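Local coordinates for ribonucleoside triphosphate reductase (Lactobacillus leichmannii, PDB 1L1L), which reduces ribonucleoside triphosphates to their 2'-deoxy forms with adenosylcobalamin (coenzyme B12) as cofactor, as a monomeric, allosterically regulated class II ribonucleotide reductase, at residues Arg125-Gly130 with Trp457-Glu462; Leu209-Asp214 with Lys249-Leu254; Ala301-Asn306 with Met344-Ala349. All coordinates share one frame; numbering follows the deposited sequence.

Contact 1. Residues Arg125-Gly130 with Trp457-Glu462; sequences RPQKYG and WEISRE
Apolar packing joins Tyr129 to Trp457, whose side chains lie side by side and point the same way. Tyr129 CD2 is 3.8 Å from Trp457 CZ3, and Tyr129 CE2 lies close to Trp457 CH2; the two rings meet obliquely, along the six-membered part of the indole. Trp457 NE1 bonds Asp155 and Tyr129 OH bonds Ser151, so each ring has a polar partner on helix 148-158; Ser147 also bonds the tyrosine hydroxyl. A lesser van der Waals touch sets Ile459 CD1 3.9 Å from Gln127 OE1, the two side chains crossing at about a right angle; that oxygen accepts from Asn415 ND2.

Polar links are indirect. One water bridges the backbones, donating to Tyr129 O (3.0 Å) and accepting from Ile459 N (3.0 Å), an amide in the first turn of helix 458-467. Ser132 OG adds a second bridge, hydrogen-bonded to both Tyr129 O and Glu458 N.

Electrostatics are looser. Glu458 sends its extended chain across to the loop, with CG anti to the backbone N (chi1 -176°), and lays OE1 3.6 Å from Gly130 CA. Lys128 NZ remains 4.1 Å from Glu458 OE1, beyond a salt bridge, so attraction between the two charges is probably modest; the ammonium has a further partner in Gln142.

Trp457 N-caps helix 458-467, which docks through one water and one serine on the turn after the weakly bonded strand 127-128. This turn comes soon after strand 119-123, an outer strand of the seven-stranded mixed sheet that probably belongs to the ten-stranded alpha-beta barrel.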
loop_
_atom_site.group_PDB
_atom_site.type_symbol
_atom_site.label_atom_id
_atom_site.label_comp_id
_atom_site.label_asym_id
_atom_site.label_seq_id
_atom_site.Cartn_x
_atom_site.Cartn_y
_atom_site.Cartn_z
ATOM N N ARG A 125 -19.989 6.576 -5.195
ATOM C CA ARG A 125 -21.409 6.890 -5.250
ATOM C C ARG A 125 -21.597 8.195 -4.486
ATOM O O ARG A 125 -20.879 8.461 -3.517
ATOM C CB ARG A 125 -22.240 5.798 -4.588
ATOM C CG ARG A 125 -21.901 5.549 -3.126
ATOM C CD ARG A 125 -22.978 4.695 -2.465
ATOM N NE ARG A 125 -22.581 4.176 -1.156
ATOM C CZ ARG A 125 -21.953 3.015 -0.967
ATOM N NH1 ARG A 125 -21.651 2.243 -2.004
ATOM N NH2 ARG A 125 -21.631 2.625 0.262
ATOM N N PRO A 126 -22.564 9.028 -4.906
ATOM C CA PRO A 126 -22.775 10.290 -4.189
ATOM C C PRO A 126 -22.911 10.026 -2.692
ATOM O O PRO A 126 -23.584 9.083 -2.279
ATOM C CB PRO A 126 -24.057 10.826 -4.818
ATOM C CG PRO A 126 -23.929 10.341 -6.250
ATOM C CD PRO A 126 -23.483 8.909 -6.054
ATOM N N GLN A 127 -22.251 10.845 -1.882
ATOM C CA GLN A 127 -22.296 10.681 -0.433
ATOM C C GLN A 127 -22.182 12.036 0.246
ATOM O O GLN A 127 -21.774 13.018 -0.373
ATOM C CB GLN A 127 -21.120 9.816 0.055
ATOM C CG GLN A 127 -21.115 8.388 -0.415
ATOM C CD GLN A 127 -19.877 7.637 0.052
ATOM O OE1 GLN A 127 -19.572 7.604 1.245
ATOM N NE2 GLN A 127 -19.163 7.028 -0.888
ATOM N N LYS A 128 -22.525 12.074 1.527
ATOM C CA LYS A 128 -22.418 13.303 2.303
ATOM C C LYS A 128 -20.987 13.394 2.831
ATOM O O LYS A 128 -20.363 12.369 3.121
ATOM C CB LYS A 128 -23.386 13.272 3.489
ATOM C CG LYS A 128 -23.066 12.191 4.499
ATOM C CD LYS A 128 -24.030 12.198 5.670
ATOM C CE LYS A 128 -23.635 11.144 6.705
ATOM N NZ LYS A 128 -24.566 11.103 7.873
ATOM N N TYR A 129 -20.464 14.610 2.949
ATOM C CA TYR A 129 -19.113 14.802 3.460
ATOM C C TYR A 129 -19.107 14.583 4.967
ATOM O O TYR A 129 -18.084 14.203 5.552
ATOM C CB TYR A 129 -18.613 16.216 3.160
ATOM C CG TYR A 129 -18.065 16.398 1.768
ATOM C CD1 TYR A 129 -18.903 16.412 0.649
ATOM C CD2 TYR A 129 -16.693 16.542 1.564
ATOM C CE1 TYR A 129 -18.378 16.561 -0.636
ATOM C CE2 TYR A 129 -16.163 16.694 0.293
ATOM C CZ TYR A 129 -17.007 16.700 -0.804
ATOM O OH TYR A 129 -16.453 16.810 -2.053
ATOM N N GLY A 130 -20.258 14.826 5.590
ATOM C CA GLY A 130 -20.367 14.667 7.025
ATOM C C GLY A 130 -19.476 15.681 7.708
ATOM O O GLY A 130 -18.908 16.550 7.044
ATOM N N TRP A 457 -11.868 12.130 8.276
ATOM C CA TRP A 457 -13.208 11.887 7.750
ATOM C C TRP A 457 -14.161 11.220 8.714
ATOM O O TRP A 457 -13.817 10.235 9.376
ATOM C CB TRP A 457 -13.135 11.064 6.464
ATOM C CG TRP A 457 -12.392 11.763 5.400
ATOM C CD1 TRP A 457 -11.041 11.831 5.255
ATOM C CD2 TRP A 457 -12.952 12.553 4.346
ATOM N NE1 TRP A 457 -10.721 12.615 4.177
ATOM C CE2 TRP A 457 -11.877 13.071 3.600
ATOM C CE3 TRP A 457 -14.260 12.877 3.963
ATOM C CZ2 TRP A 457 -12.064 13.894 2.488
ATOM C CZ3 TRP A 457 -14.445 13.696 2.856
ATOM C CH2 TRP A 457 -13.355 14.193 2.134
ATOM N N GLU A 458 -15.377 11.751 8.775
ATOM C CA GLU A 458 -16.381 11.212 9.668
ATOM C C GLU A 458 -16.629 9.738 9.417
ATOM O O GLU A 458 -16.655 8.939 10.348
ATOM C CB GLU A 458 -17.702 11.961 9.511
ATOM C CG GLU A 458 -18.754 11.482 10.501
ATOM C CD GLU A 458 -20.105 12.120 10.278
ATOM O OE1 GLU A 458 -20.747 11.812 9.247
ATOM O OE2 GLU A 458 -20.521 12.931 11.135
ATOM N N ILE A 459 -16.817 9.375 8.155
ATOM C CA ILE A 459 -17.091 7.990 7.812
ATOM C C ILE A 459 -15.988 7.034 8.272
ATOM O O ILE A 459 -16.265 5.891 8.632
ATOM C CB ILE A 459 -17.315 7.835 6.292
ATOM C CG1 ILE A 459 -17.784 6.414 5.990
ATOM C CG2 ILE A 459 -16.035 8.185 5.529
ATOM C CD1 ILE A 459 -18.176 6.194 4.546
ATOM N N SER A 460 -14.741 7.502 8.261
ATOM C CA SER A 460 -13.622 6.667 8.693
ATOM C C SER A 460 -13.673 6.489 10.216
ATOM O O SER A 460 -13.494 5.380 10.729
ATOM C CB SER A 460 -12.287 7.307 8.289
ATOM O OG SER A 460 -12.196 7.474 6.879
ATOM N N ARG A 461 -13.916 7.582 10.934
ATOM C CA ARG A 461 -13.995 7.522 12.391
ATOM C C ARG A 461 -15.066 6.526 12.837
ATOM O O ARG A 461 -14.823 5.672 13.696
ATOM C CB ARG A 461 -14.311 8.907 12.980
ATOM C CG ARG A 461 -13.177 9.925 12.851
ATOM C CD ARG A 461 -13.377 11.132 13.778
ATOM N NE ARG A 461 -14.523 11.958 13.412
ATOM C CZ ARG A 461 -14.454 13.057 12.668
ATOM N NH1 ARG A 461 -13.286 13.482 12.206
ATOM N NH2 ARG A 461 -15.560 13.733 12.380
ATOM N N GLU A 462 -16.244 6.624 12.232
ATOM C CA GLU A 462 -17.357 5.756 12.586
ATOM C C GLU A 462 -17.081 4.286 12.309
ATOM O O GLU A 462 -17.245 3.446 13.187
ATOM C CB GLU A 462 -18.615 6.200 11.840
ATOM C CG GLU A 462 -18.751 7.710 11.764
ATOM C CD GLU A 462 -20.179 8.201 11.900
ATOM O OE1 GLU A 462 -21.103 7.555 11.351
ATOM O OE2 GLU A 462 -20.373 9.253 12.547
HETATM O O HOH W 1 -17.400 11.254 5.843
#

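Contact 2. Residues Leu209-Asp214 with Lys249-Leu254; sequences LVQDAD and KLILDL
The three-stranded parallel sheet in the insertion domain of B12-dependent ribonucleotide reductases, with 249-253 as its central strand between 183-187 and 216-219, receives the loop 209-214 over one of its faces here. The loop leads into edge strand 216-219, and its side chains meet the alternate residues Lys249 and Ile251, whose CB atoms point toward it. Leu250, between them, points away.

Ile251 provides the apolar half. Its CG2 lies 3.8 Å from Leu209 CD1, while its other branch ends in CD1 against the flank of Gln211. There the extended glutamine chain passes over the Ile251 methyl CD1, which is 3.7 Å from Gln211 CB and 3.9 Å from Gln211 NE2, the two side chains crossing at about a right angle. Ile251 is buried; Val187 of the neighbouring strand also packs on it and touches Leu209. Val210 O, next along the loop, accepts from Gln185 NE2, tying the loop to strand 183-187 as well.

Lys249 makes the charged half, at the more exposed end. Its chain, extended beyond CG, rises from the sheet and passes Asp214, whose OD2 is 4.2 Å from Lys249 CD but 5.1 Å from Lys249 NZ, too far for a salt bridge. Asp212 has its CG between backbone N and carbonyl carbon (chi1 59°), which turns the carboxylate across the lysine chain. Asp212 OD1 faces back to its own loop and receives a weak bond from Asp214 N. The other oxygen takes the salt bridge: Lys249 NZ donates to Asp212 OD2 at 2.8 Å, approaching from above the carboxylate, 47° out of its plane.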
loop_
_atom_site.group_PDB
_atom_site.type_symbol
_atom_site.label_atom_id
_atom_site.label_comp_id
_atom_site.label_asym_id
_atom_site.label_seq_id
_atom_site.Cartn_x
_atom_site.Cartn_y
_atom_site.Cartn_z
ATOM N N LEU A 209 -7.723 36.306 -19.170
ATOM C CA LEU A 209 -8.945 35.884 -18.494
ATOM C C LEU A 209 -10.215 36.594 -18.962
ATOM O O LEU A 209 -10.290 37.826 -18.987
ATOM C CB LEU A 209 -8.796 36.063 -16.978
ATOM C CG LEU A 209 -9.992 35.606 -16.136
ATOM C CD1 LEU A 209 -10.230 34.113 -16.342
ATOM C CD2 LEU A 209 -9.735 35.905 -14.671
ATOM N N VAL A 210 -11.215 35.799 -19.326
ATOM C CA VAL A 210 -12.496 36.330 -19.771
ATOM C C VAL A 210 -13.512 36.094 -18.661
ATOM O O VAL A 210 -13.986 34.976 -18.469
ATOM C CB VAL A 210 -12.982 35.621 -21.055
ATOM C CG1 VAL A 210 -14.332 36.178 -21.477
ATOM C CG2 VAL A 210 -11.956 35.800 -22.167
ATOM N N GLN A 211 -13.839 37.148 -17.923
ATOM C CA GLN A 211 -14.794 37.029 -16.830
ATOM C C GLN A 211 -15.992 37.953 -16.990
ATOM O O GLN A 211 -15.945 38.941 -17.721
ATOM C CB GLN A 211 -14.106 37.325 -15.491
ATOM C CG GLN A 211 -15.068 37.484 -14.314
ATOM C CD GLN A 211 -14.359 37.765 -13.001
ATOM O OE1 GLN A 211 -13.513 38.659 -12.918
ATOM N NE2 GLN A 211 -14.711 37.008 -11.962
ATOM N N ASP A 212 -17.069 37.601 -16.299
ATOM C CA ASP A 212 -18.294 38.379 -16.296
ATOM C C ASP A 212 -18.916 38.207 -14.914
ATOM O O ASP A 212 -18.562 37.285 -14.177
ATOM C CB ASP A 212 -19.248 37.908 -17.408
ATOM C CG ASP A 212 -19.645 36.447 -17.276
ATOM O OD1 ASP A 212 -20.319 36.093 -16.282
ATOM O OD2 ASP A 212 -19.288 35.652 -18.173
ATOM N N ALA A 213 -19.831 39.101 -14.562
ATOM C CA ALA A 213 -20.487 39.080 -13.258
ATOM C C ALA A 213 -21.053 37.735 -12.790
ATOM O O ALA A 213 -21.014 37.424 -11.599
ATOM C CB ALA A 213 -21.591 40.140 -13.231
ATOM N N ASP A 214 -21.570 36.939 -13.722
ATOM C CA ASP A 214 -22.183 35.649 -13.391
ATOM C C ASP A 214 -21.231 34.475 -13.118
ATOM O O ASP A 214 -21.648 33.445 -12.582
ATOM C CB ASP A 214 -23.169 35.261 -14.502
ATOM C CG ASP A 214 -23.825 33.914 -14.260
ATOM O OD1 ASP A 214 -24.430 33.724 -13.177
ATOM O OD2 ASP A 214 -23.739 33.046 -15.156
ATOM N N LYS A 249 -20.365 28.811 -15.390
ATOM C CA LYS A 249 -19.131 29.536 -15.634
ATOM C C LYS A 249 -18.259 29.473 -14.387
ATOM O O LYS A 249 -18.562 30.101 -13.376
ATOM C CB LYS A 249 -19.436 30.990 -15.997
ATOM C CG LYS A 249 -20.190 31.142 -17.309
ATOM C CD LYS A 249 -20.385 32.612 -17.683
ATOM C CE LYS A 249 -21.072 32.748 -19.038
ATOM N NZ LYS A 249 -21.240 34.172 -19.469
ATOM N N LEU A 250 -17.175 28.710 -14.470
ATOM C CA LEU A 250 -16.266 28.548 -13.344
ATOM C C LEU A 250 -14.861 29.054 -13.638
ATOM O O LEU A 250 -14.283 28.765 -14.687
ATOM C CB LEU A 250 -16.198 27.073 -12.930
ATOM C CG LEU A 250 -15.235 26.759 -11.779
ATOM C CD1 LEU A 250 -15.561 27.659 -10.590
ATOM C CD2 LEU A 250 -15.336 25.282 -11.397
ATOM N N ILE A 251 -14.318 29.816 -12.698
ATOM C CA ILE A 251 -12.975 30.351 -12.833
ATOM C C ILE A 251 -12.190 29.971 -11.584
ATOM O O ILE A 251 -12.462 30.482 -10.503
ATOM C CB ILE A 251 -12.981 31.885 -12.943
ATOM C CG1 ILE A 251 -13.901 32.331 -14.085
ATOM C CG2 ILE A 251 -11.555 32.381 -13.170
ATOM C CD1 ILE A 251 -14.145 33.834 -14.133
ATOM N N LEU A 252 -11.232 29.062 -11.733
ATOM C CA LEU A 252 -10.410 28.638 -10.602
ATOM C C LEU A 252 -9.052 29.335 -10.689
ATOM O O LEU A 252 -8.329 29.197 -11.682
ATOM C CB LEU A 252 -10.240 27.113 -10.613
ATOM C CG LEU A 252 -11.524 26.312 -10.386
ATOM C CD1 LEU A 252 -11.230 24.820 -10.478
ATOM C CD2 LEU A 252 -12.111 26.645 -9.024
ATOM N N ASP A 253 -8.721 30.092 -9.647
ATOM C CA ASP A 253 -7.465 30.839 -9.593
ATOM C C ASP A 253 -6.409 30.072 -8.782
ATOM O O ASP A 253 -6.569 29.892 -7.573
ATOM C CB ASP A 253 -7.716 32.206 -8.939
ATOM C CG ASP A 253 -6.596 33.191 -9.189
ATOM O OD1 ASP A 253 -5.418 32.786 -9.131
ATOM O OD2 ASP A 253 -6.892 34.383 -9.429
ATOM N N LEU A 254 -5.345 29.625 -9.451
ATOM C CA LEU A 254 -4.267 28.874 -8.796
ATOM C C LEU A 254 -2.980 29.706 -8.771
ATOM O O LEU A 254 -1.876 29.167 -8.890
ATOM C CB LEU A 254 -3.982 27.564 -9.551
ATOM C CG LEU A 254 -5.129 26.822 -10.245
ATOM C CD1 LEU A 254 -4.632 25.448 -10.675
ATOM C CD2 LEU A 254 -6.326 26.685 -9.323
#

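Contact 3. Residues Ala301-Asn306 with Met344-Ala349; sequences AADICN and MHHRWA
Asp303 on helix 298-313 is held by His346 and Arg347 of the segment 344-349, a buried contact built on a side-on arginine-carboxylate salt bridge. From CB, 3.9 Å from His346 NE2, the side chain runs to CG, anti to the carbonyl carbon and beside the backbone N (chi1 -88°), and divides into two oxygens with different tasks. Asp303 OD1 accepts twice. Arg347 NE reaches its syn lone pair at 2.8 Å, whereas His346 NE2 donates at 2.8 Å from above the carboxylate, 68° out of its plane. Asp303 OD2 takes Arg347 NH2 on its own syn lone pair at 3.0 Å. Carboxylate and guanidinium are nearly coplanar (16°), and this two-point grip fixes the rotation of the acid; the remaining nitrogen, Arg347 NH1, donates to Met336 O. The arginine and the three N-H groups would probably favour the charged acid.

His346 ND1 shares a hydrogen bond with His345 ND1, which probably limits rotation of the ring. One turn on from Asp303, Asn306 CB meets the edge of that imidazole, and Ala349 CB packs on Asn306 O. A water donates both to Asn306 OD1, at 2.7 Å, and to Arg347 O.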
loop_
_atom_site.group_PDB
_atom_site.type_symbol
_atom_site.label_atom_id
_atom_site.label_comp_id
_atom_site.label_asym_id
_atom_site.label_seq_id
_atom_site.Cartn_x
_atom_site.Cartn_y
_atom_site.Cartn_z
ATOM N N ALA A 301 -16.244 7.216 -14.419
ATOM C CA ALA A 301 -15.941 7.331 -12.992
ATOM C C ALA A 301 -14.488 6.921 -12.709
ATOM O O ALA A 301 -13.778 7.603 -11.955
ATOM C CB ALA A 301 -16.895 6.475 -12.186
ATOM N N ALA A 302 -14.057 5.811 -13.308
ATOM C CA ALA A 302 -12.687 5.334 -13.131
ATOM C C ALA A 302 -11.693 6.285 -13.797
ATOM O O ALA A 302 -10.597 6.496 -13.289
ATOM C CB ALA A 302 -12.533 3.914 -13.702
ATOM N N ASP A 303 -12.056 6.854 -14.949
ATOM C CA ASP A 303 -11.149 7.792 -15.615
ATOM C C ASP A 303 -10.887 9.015 -14.716
ATOM O O ASP A 303 -9.761 9.488 -14.616
ATOM C CB ASP A 303 -11.732 8.281 -16.954
ATOM C CG ASP A 303 -11.373 7.374 -18.130
ATOM O OD1 ASP A 303 -10.310 6.713 -18.080
ATOM O OD2 ASP A 303 -12.150 7.351 -19.124
ATOM N N ILE A 304 -11.928 9.530 -14.076
ATOM C CA ILE A 304 -11.760 10.687 -13.211
ATOM C C ILE A 304 -10.813 10.306 -12.065
ATOM O O ILE A 304 -9.875 11.039 -11.771
ATOM C CB ILE A 304 -13.120 11.172 -12.669
ATOM C CG1 ILE A 304 -13.909 11.852 -13.805
ATOM C CG2 ILE A 304 -12.926 12.151 -11.524
ATOM C CD1 ILE A 304 -15.336 12.211 -13.426
ATOM N N CYS A 305 -11.046 9.151 -11.443
ATOM C CA CYS A 305 -10.176 8.693 -10.351
ATOM C C CYS A 305 -8.744 8.540 -10.840
ATOM O O CYS A 305 -7.790 8.885 -10.132
ATOM C CB CYS A 305 -10.662 7.361 -9.793
ATOM S SG CYS A 305 -12.165 7.495 -8.859
ATOM N N ASN A 306 -8.588 8.025 -12.057
ATOM C CA ASN A 306 -7.271 7.846 -12.638
ATOM C C ASN A 306 -6.585 9.179 -12.891
ATOM O O ASN A 306 -5.382 9.308 -12.667
ATOM C CB ASN A 306 -7.352 7.085 -13.967
ATOM C CG ASN A 306 -7.781 5.629 -13.800
ATOM O OD1 ASN A 306 -7.845 4.885 -14.788
ATOM N ND2 ASN A 306 -8.081 5.212 -12.554
ATOM N N MET A 344 -1.697 4.955 -21.828
ATOM C CA MET A 344 -0.481 5.742 -21.684
ATOM C C MET A 344 -0.751 7.121 -21.079
ATOM O O MET A 344 0.115 7.681 -20.405
ATOM C CB MET A 344 0.230 5.899 -23.040
ATOM C CG MET A 344 1.013 4.661 -23.495
ATOM S SD MET A 344 1.990 4.933 -25.025
ATOM C CE MET A 344 1.045 3.946 -26.247
ATOM N N HIS A 345 -1.950 7.659 -21.296
ATOM C CA HIS A 345 -2.273 8.977 -20.761
ATOM C C HIS A 345 -2.692 9.016 -19.290
ATOM O O HIS A 345 -2.384 9.981 -18.589
ATOM C CB HIS A 345 -3.354 9.654 -21.606
ATOM C CG HIS A 345 -3.629 11.072 -21.207
ATOM N ND1 HIS A 345 -4.598 11.414 -20.291
ATOM C CD2 HIS A 345 -3.056 12.236 -21.597
ATOM C CE1 HIS A 345 -4.612 12.727 -20.134
ATOM N NE2 HIS A 345 -3.685 13.250 -20.915
ATOM N N HIS A 346 -3.392 7.995 -18.811
ATOM C CA HIS A 346 -3.811 8.017 -17.409
ATOM C C HIS A 346 -4.374 6.732 -16.819
ATOM O O HIS A 346 -4.334 6.548 -15.597
ATOM C CB HIS A 346 -4.840 9.128 -17.181
ATOM C CG HIS A 346 -6.134 8.917 -17.907
ATOM N ND1 HIS A 346 -6.306 9.242 -19.236
ATOM C CD2 HIS A 346 -7.320 8.412 -17.487
ATOM C CE1 HIS A 346 -7.543 8.951 -19.603
ATOM N NE2 HIS A 346 -8.180 8.445 -18.560
ATOM N N ARG A 347 -4.910 5.845 -17.653
ATOM C CA ARG A 347 -5.493 4.617 -17.122
ATOM C C ARG A 347 -4.490 3.685 -16.465
ATOM O O ARG A 347 -4.859 2.678 -15.856
ATOM C CB ARG A 347 -6.291 3.905 -18.217
ATOM C CG ARG A 347 -7.505 4.723 -18.618
ATOM C CD ARG A 347 -8.377 4.017 -19.647
ATOM N NE ARG A 347 -9.527 4.841 -19.997
ATOM C CZ ARG A 347 -10.337 4.594 -21.026
ATOM N NH1 ARG A 347 -10.113 3.541 -21.796
ATOM N NH2 ARG A 347 -11.356 5.405 -21.286
ATOM N N TRP A 348 -3.218 4.025 -16.587
ATOM C CA TRP A 348 -2.178 3.234 -15.953
ATOM C C TRP A 348 -2.255 3.468 -14.443
ATOM O O TRP A 348 -1.750 2.665 -13.665
ATOM C CB TRP A 348 -0.806 3.674 -16.448
ATOM C CG TRP A 348 -0.571 5.156 -16.291
ATOM C CD1 TRP A 348 -0.815 6.133 -17.219
ATOM C CD2 TRP A 348 -0.079 5.831 -15.120
ATOM N NE1 TRP A 348 -0.504 7.370 -16.703
ATOM C CE2 TRP A 348 -0.050 7.213 -15.416
ATOM C CE3 TRP A 348 0.338 5.399 -13.853
ATOM C CZ2 TRP A 348 0.384 8.170 -14.486
ATOM C CZ3 TRP A 348 0.768 6.353 -12.930
ATOM C CH2 TRP A 348 0.788 7.718 -13.253
ATOM N N ALA A 349 -2.902 4.567 -14.055
ATOM C CA ALA A 349 -3.038 4.989 -12.648
ATOM C C ALA A 349 -3.644 3.990 -11.662
ATOM O O ALA A 349 -3.366 4.047 -10.450
ATOM C CB ALA A 349 -3.816 6.302 -12.587
HETATM O O HOH W 2 -8.000 2.259 -15.333
#

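Overall arrangement
Along the chain, contact 1 closes a long loop within which contact 2 and then contact 3 are nested in series. Their centres are 24 to 30 Å apart and none touches another; the closest atoms, between contacts 1 and 3, are about 8 Å apart. Contact 2, its centre 39 Å from the centre of the chain, is confined to the peripheral insertion domain. Contacts 1 and 3 lie nearer the core, next to strands 119-123 and 350-356 of one mixed sheet, and both pack on helix 148-158. Strand 119-123 starts at Cys119, disulfide-bonded to Cys419, so contact 1 follows closely on this cysteine. Helix 275-289 touches both contact 2's strand 249-253 and contact 3's helix 298-313.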